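Local structure of beta-L-arabinobiosidase (Bacteroides thetaiotaomicron, 5MQR) at residues T529-I543 with Y546-P560. The protein is a multidomain glycoside hydrolase of gut-bacterial pectin breakdown that acts as a beta-L-arabinobiosidase and may also have exo-alpha-sialidase activity. Numbering follows the deposited sequence. Where two conformers were deposited one is given.
Sequences TYHVEAVLSTADRNI and YVDGKRVGLRMFYAP
Strands 530-537, 542-547 and 550-556 form two successive antiparallel hairpins at one end of a sheet, and the contact joins both outer strands to the middle one. E533 and Y546 make a hydrogen-bonded pair in the first hairpin, Y546 N to E533 O at 2.7 Å; I543 and R555 make one in the second, I543 N meeting R555 O nearly along the C=O axis at 3.0 Å. The type I' turn V547-K550 joins the strands of the second hairpin; in it D548 OD1 accepts from H531 N at 2.9 Å in an almost straight bond (175°). At the opposite end F557 N reaches R541 O, although the donor stands 47° out of the carbonyl plane. With CG anti to its carbonyl carbon (chi1 -70°), the F557 ring packs against the 537-542 turn: R541 CA sits over its face, 4.1 Å from the centroid, a CH-pi contact, and L536 CD2 is 4.1 Å from F557 CE1. CE of selenomethionine M556 lies over one face of the R541 guanidinium, 3.4 Å from R541 NH2, and a water links R541 NH1 to F557 O. R541 and N542 together pair with S537 in a G1 bulge that closes the first hairpin of this antiparallel meander in the sialidase-like CBM domain.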
# COMPACT_ATOMS: atom_id res chain seq x y z
N THR A 529 11.38 -21.34 -28.12
CA THR A 529 11.36 -20.27 -27.14
C THR A 529 11.80 -18.95 -27.82
O THR A 529 12.90 -18.88 -28.39
CB THR A 529 12.27 -20.62 -25.96
OG1 THR A 529 11.71 -21.76 -25.28
CG2 THR A 529 12.39 -19.46 -24.96
N TYR A 530 10.94 -17.94 -27.76
CA TYR A 530 11.18 -16.62 -28.31
C TYR A 530 11.30 -15.62 -27.15
O TYR A 530 10.47 -15.62 -26.24
CB TYR A 530 10.00 -16.20 -29.19
CG TYR A 530 9.80 -17.06 -30.42
CD1 TYR A 530 10.64 -16.95 -31.53
CD2 TYR A 530 8.76 -17.98 -30.49
CE1 TYR A 530 10.46 -17.73 -32.66
CE2 TYR A 530 8.57 -18.76 -31.61
CZ TYR A 530 9.43 -18.63 -32.69
OH TYR A 530 9.23 -19.39 -33.79
N HIS A 531 12.34 -14.79 -27.16
CA HIS A 531 12.46 -13.74 -26.20
C HIS A 531 11.78 -12.48 -26.74
O HIS A 531 12.24 -11.90 -27.73
CB HIS A 531 13.92 -13.47 -25.84
CG HIS A 531 14.06 -12.53 -24.70
ND1 HIS A 531 13.63 -12.85 -23.42
CD2 HIS A 531 14.51 -11.26 -24.63
CE1 HIS A 531 13.82 -11.81 -22.63
NE2 HIS A 531 14.36 -10.84 -23.33
N VAL A 532 10.68 -12.09 -26.11
CA VAL A 532 9.87 -10.98 -26.56
C VAL A 532 10.10 -9.78 -25.67
O VAL A 532 10.07 -9.93 -24.45
CB VAL A 532 8.37 -11.29 -26.52
CG1 VAL A 532 7.57 -10.16 -27.16
CG2 VAL A 532 8.10 -12.60 -27.24
N GLU A 533 10.35 -8.62 -26.28
CA GLU A 533 10.43 -7.35 -25.54
C GLU A 533 9.53 -6.34 -26.22
O GLU A 533 9.58 -6.12 -27.42
CB GLU A 533 11.87 -6.77 -25.43
CG GLU A 533 11.94 -5.60 -24.43
CD GLU A 533 13.35 -5.13 -24.09
OE1 GLU A 533 14.30 -5.58 -24.75
OE2 GLU A 533 13.50 -4.29 -23.16
N ALA A 534 8.65 -5.74 -25.44
CA ALA A 534 7.74 -4.72 -25.93
C ALA A 534 8.08 -3.40 -25.22
O ALA A 534 8.18 -3.35 -23.99
CB ALA A 534 6.31 -5.14 -25.66
N VAL A 535 8.27 -2.34 -26.01
CA VAL A 535 8.53 -1.00 -25.49
C VAL A 535 7.38 -0.09 -25.90
O VAL A 535 7.14 0.10 -27.10
CB VAL A 535 9.86 -0.46 -26.05
CG1 VAL A 535 10.15 0.93 -25.47
CG2 VAL A 535 10.98 -1.46 -25.77
N LEU A 536 6.66 0.43 -24.90
CA LEU A 536 5.46 1.22 -25.07
C LEU A 536 5.68 2.63 -24.51
O LEU A 536 6.25 2.79 -23.43
CB LEU A 536 4.28 0.59 -24.33
CG LEU A 536 3.87 -0.81 -24.78
CD1 LEU A 536 4.65 -1.89 -24.04
CD2 LEU A 536 2.38 -1.01 -24.58
N SER A 537 5.19 3.64 -25.22
CA SER A 537 5.24 5.04 -24.75
C SER A 537 3.85 5.64 -24.90
O SER A 537 3.34 5.73 -26.01
CB SER A 537 6.26 5.85 -25.56
OG SER A 537 6.20 7.23 -25.24
N THR A 538 3.25 6.06 -23.79
CA THR A 538 1.93 6.68 -23.85
C THR A 538 1.98 8.06 -24.48
O THR A 538 1.08 8.41 -25.27
CB THR A 538 1.22 6.71 -22.49
OG1 THR A 538 1.99 7.45 -21.55
CG2 THR A 538 1.02 5.28 -21.96
N ALA A 539 3.04 8.80 -24.19
CA ALA A 539 3.25 10.15 -24.76
C ALA A 539 3.49 10.13 -26.27
O ALA A 539 2.93 10.93 -26.99
CB ALA A 539 4.40 10.89 -24.03
N ASP A 540 4.30 9.19 -26.75
CA ASP A 540 4.48 9.02 -28.20
C ASP A 540 3.41 8.12 -28.83
O ASP A 540 3.36 8.00 -30.05
CB ASP A 540 5.86 8.43 -28.53
CG ASP A 540 7.02 9.29 -28.03
OD1 ASP A 540 6.81 10.49 -27.73
OD2 ASP A 540 8.15 8.75 -27.94
N ARG A 541 2.64 7.44 -27.98
CA ARG A 541 1.49 6.63 -28.41
C ARG A 541 1.92 5.48 -29.33
O ARG A 541 1.27 5.23 -30.33
CB ARG A 541 0.41 7.53 -29.08
CG ARG A 541 -1.01 6.95 -29.20
CD ARG A 541 -2.05 8.03 -29.51
NE ARG A 541 -1.70 8.78 -30.72
CZ ARG A 541 -1.97 8.41 -31.97
NH1 ARG A 541 -2.65 7.30 -32.26
NH2 ARG A 541 -1.54 9.18 -32.96
N ASN A 542 3.04 4.81 -29.00
CA ASN A 542 3.51 3.69 -29.81
C ASN A 542 4.12 2.54 -29.05
O ASN A 542 4.50 2.67 -27.91
CB ASN A 542 4.46 4.14 -30.91
CG ASN A 542 5.69 4.83 -30.39
OD1 ASN A 542 6.23 4.50 -29.35
ND2 ASN A 542 6.16 5.78 -31.15
N ILE A 543 4.17 1.41 -29.74
CA ILE A 543 4.68 0.16 -29.24
C ILE A 543 5.70 -0.37 -30.28
O ILE A 543 5.42 -0.39 -31.48
CB ILE A 543 3.53 -0.85 -28.95
CG1 ILE A 543 4.08 -2.25 -28.60
CG2 ILE A 543 2.53 -0.92 -30.10
CD1 ILE A 543 3.08 -3.18 -27.90
N TYR A 546 10.27 -6.49 -30.01
CA TYR A 546 11.50 -7.15 -30.37
C TYR A 546 11.33 -8.64 -30.10
O TYR A 546 10.73 -9.04 -29.10
CB TYR A 546 12.67 -6.61 -29.56
CG TYR A 546 12.96 -5.12 -29.76
CD1 TYR A 546 12.25 -4.14 -29.08
CD2 TYR A 546 13.96 -4.71 -30.64
CE1 TYR A 546 12.52 -2.78 -29.27
CE2 TYR A 546 14.25 -3.37 -30.83
CZ TYR A 546 13.53 -2.41 -30.16
OH TYR A 546 13.83 -1.10 -30.39
N VAL A 547 11.88 -9.45 -31.00
CA VAL A 547 11.97 -10.87 -30.78
C VAL A 547 13.42 -11.28 -30.94
O VAL A 547 14.06 -10.98 -31.98
CB VAL A 547 11.07 -11.64 -31.74
CG1 VAL A 547 11.36 -13.15 -31.65
CG2 VAL A 547 9.60 -11.33 -31.44
N ASP A 548 13.94 -11.95 -29.90
CA ASP A 548 15.34 -12.41 -29.88
C ASP A 548 16.30 -11.27 -30.21
O ASP A 548 17.25 -11.44 -30.96
CB ASP A 548 15.55 -13.61 -30.83
CG ASP A 548 14.69 -14.83 -30.46
OD1 ASP A 548 14.34 -14.98 -29.27
OD2 ASP A 548 14.40 -15.67 -31.36
N GLY A 549 16.02 -10.09 -29.68
CA GLY A 549 16.88 -8.93 -29.89
C GLY A 549 16.67 -8.12 -31.17
O GLY A 549 17.30 -7.09 -31.32
N LYS A 550 15.79 -8.55 -32.08
CA LYS A 550 15.56 -7.83 -33.34
C LYS A 550 14.18 -7.22 -33.40
O LYS A 550 13.19 -7.87 -33.07
CB LYS A 550 15.79 -8.77 -34.52
CG LYS A 550 17.28 -8.90 -34.83
CD LYS A 550 17.73 -10.30 -35.23
CE LYS A 550 19.25 -10.38 -35.19
NZ LYS A 550 19.73 -11.56 -35.97
N ARG A 551 14.11 -5.97 -33.86
CA ARG A 551 12.83 -5.31 -33.98
C ARG A 551 12.02 -5.91 -35.11
O ARG A 551 12.48 -6.01 -36.23
CB ARG A 551 12.97 -3.80 -34.17
CG ARG A 551 11.70 -3.10 -33.64
CD ARG A 551 11.77 -1.60 -33.71
NE ARG A 551 11.92 -1.15 -35.09
CZ ARG A 551 11.90 0.13 -35.47
NH1 ARG A 551 11.71 1.10 -34.57
NH2 ARG A 551 12.07 0.44 -36.76
N VAL A 552 10.79 -6.31 -34.79
CA VAL A 552 9.89 -6.94 -35.76
C VAL A 552 8.56 -6.19 -35.95
O VAL A 552 7.80 -6.50 -36.86
CB VAL A 552 9.63 -8.41 -35.39
CG1 VAL A 552 10.92 -9.23 -35.56
CG2 VAL A 552 9.05 -8.54 -33.97
N GLY A 553 8.30 -5.18 -35.14
CA GLY A 553 7.05 -4.47 -35.22
C GLY A 553 7.14 -3.10 -34.58
O GLY A 553 7.73 -2.95 -33.51
N LEU A 554 6.59 -2.10 -35.29
CA LEU A 554 6.32 -0.76 -34.76
C LEU A 554 4.90 -0.32 -35.20
O LEU A 554 4.53 -0.40 -36.37
CB LEU A 554 7.36 0.24 -35.28
CG LEU A 554 7.10 1.75 -35.07
CD1 LEU A 554 6.96 2.11 -33.61
CD2 LEU A 554 8.18 2.62 -35.71
N ARG A 555 4.11 0.14 -34.24
CA ARG A 555 2.78 0.65 -34.54
C ARG A 555 2.37 1.67 -33.53
O ARG A 555 2.85 1.67 -32.42
CB ARG A 555 1.74 -0.49 -34.54
CG ARG A 555 1.58 -1.27 -35.84
CD ARG A 555 1.24 -0.37 -37.02
NE ARG A 555 1.03 -1.11 -38.26
CZ ARG A 555 2.00 -1.58 -39.06
NH1 ARG A 555 3.29 -1.43 -38.75
NH2 ARG A 555 1.67 -2.23 -40.18
N MSE A 556 1.41 2.49 -33.89
CA MSE A 556 0.76 3.37 -32.94
C MSE A 556 -0.14 2.50 -32.08
O MSE A 556 -0.55 1.41 -32.48
CB MSE A 556 -0.02 4.47 -33.68
CG MSE A 556 0.78 5.25 -34.73
SE MSE A 556 2.30 6.17 -33.92
CE MSE A 556 1.42 7.49 -32.79
N PHE A 557 -0.41 2.95 -30.87
CA PHE A 557 -1.48 2.36 -30.09
C PHE A 557 -2.79 2.40 -30.90
O PHE A 557 -3.08 3.41 -31.54
CB PHE A 557 -1.75 3.16 -28.82
CG PHE A 557 -0.68 3.10 -27.76
CD1 PHE A 557 0.43 2.24 -27.85
CD2 PHE A 557 -0.82 3.90 -26.62
CE1 PHE A 557 1.38 2.22 -26.85
CE2 PHE A 557 0.13 3.87 -25.61
CZ PHE A 557 1.23 3.03 -25.73
N TYR A 558 -3.58 1.32 -30.85
CA TYR A 558 -4.91 1.37 -31.45
C TYR A 558 -5.94 2.07 -30.55
O TYR A 558 -6.98 2.47 -31.04
CB TYR A 558 -5.36 0.01 -31.96
CG TYR A 558 -5.83 -1.03 -30.97
CD1 TYR A 558 -7.16 -1.06 -30.53
CD2 TYR A 558 -4.99 -2.05 -30.56
CE1 TYR A 558 -7.61 -2.05 -29.68
CE2 TYR A 558 -5.43 -3.05 -29.71
CZ TYR A 558 -6.74 -3.04 -29.28
OH TYR A 558 -7.17 -4.04 -28.46
N ALA A 559 -5.61 2.25 -29.26
CA ALA A 559 -6.39 3.07 -28.34
C ALA A 559 -5.44 3.83 -27.44
O ALA A 559 -4.49 3.26 -26.93
CB ALA A 559 -7.32 2.21 -27.49
N PRO A 560 -5.70 5.13 -27.22
CA PRO A 560 -4.84 5.89 -26.33
C PRO A 560 -5.15 5.60 -24.86
O PRO A 560 -6.28 5.29 -24.49
CB PRO A 560 -5.17 7.34 -26.71
CG PRO A 560 -6.58 7.29 -27.16
CD PRO A 560 -6.69 5.99 -27.90
O HOH W 1 14.16 -18.12 -30.65
O HOH W 2 15.00 -17.31 -27.40
O HOH W 3 13.86 -9.39 -28.10
O HOH W 4 -4.29 5.63 -30.65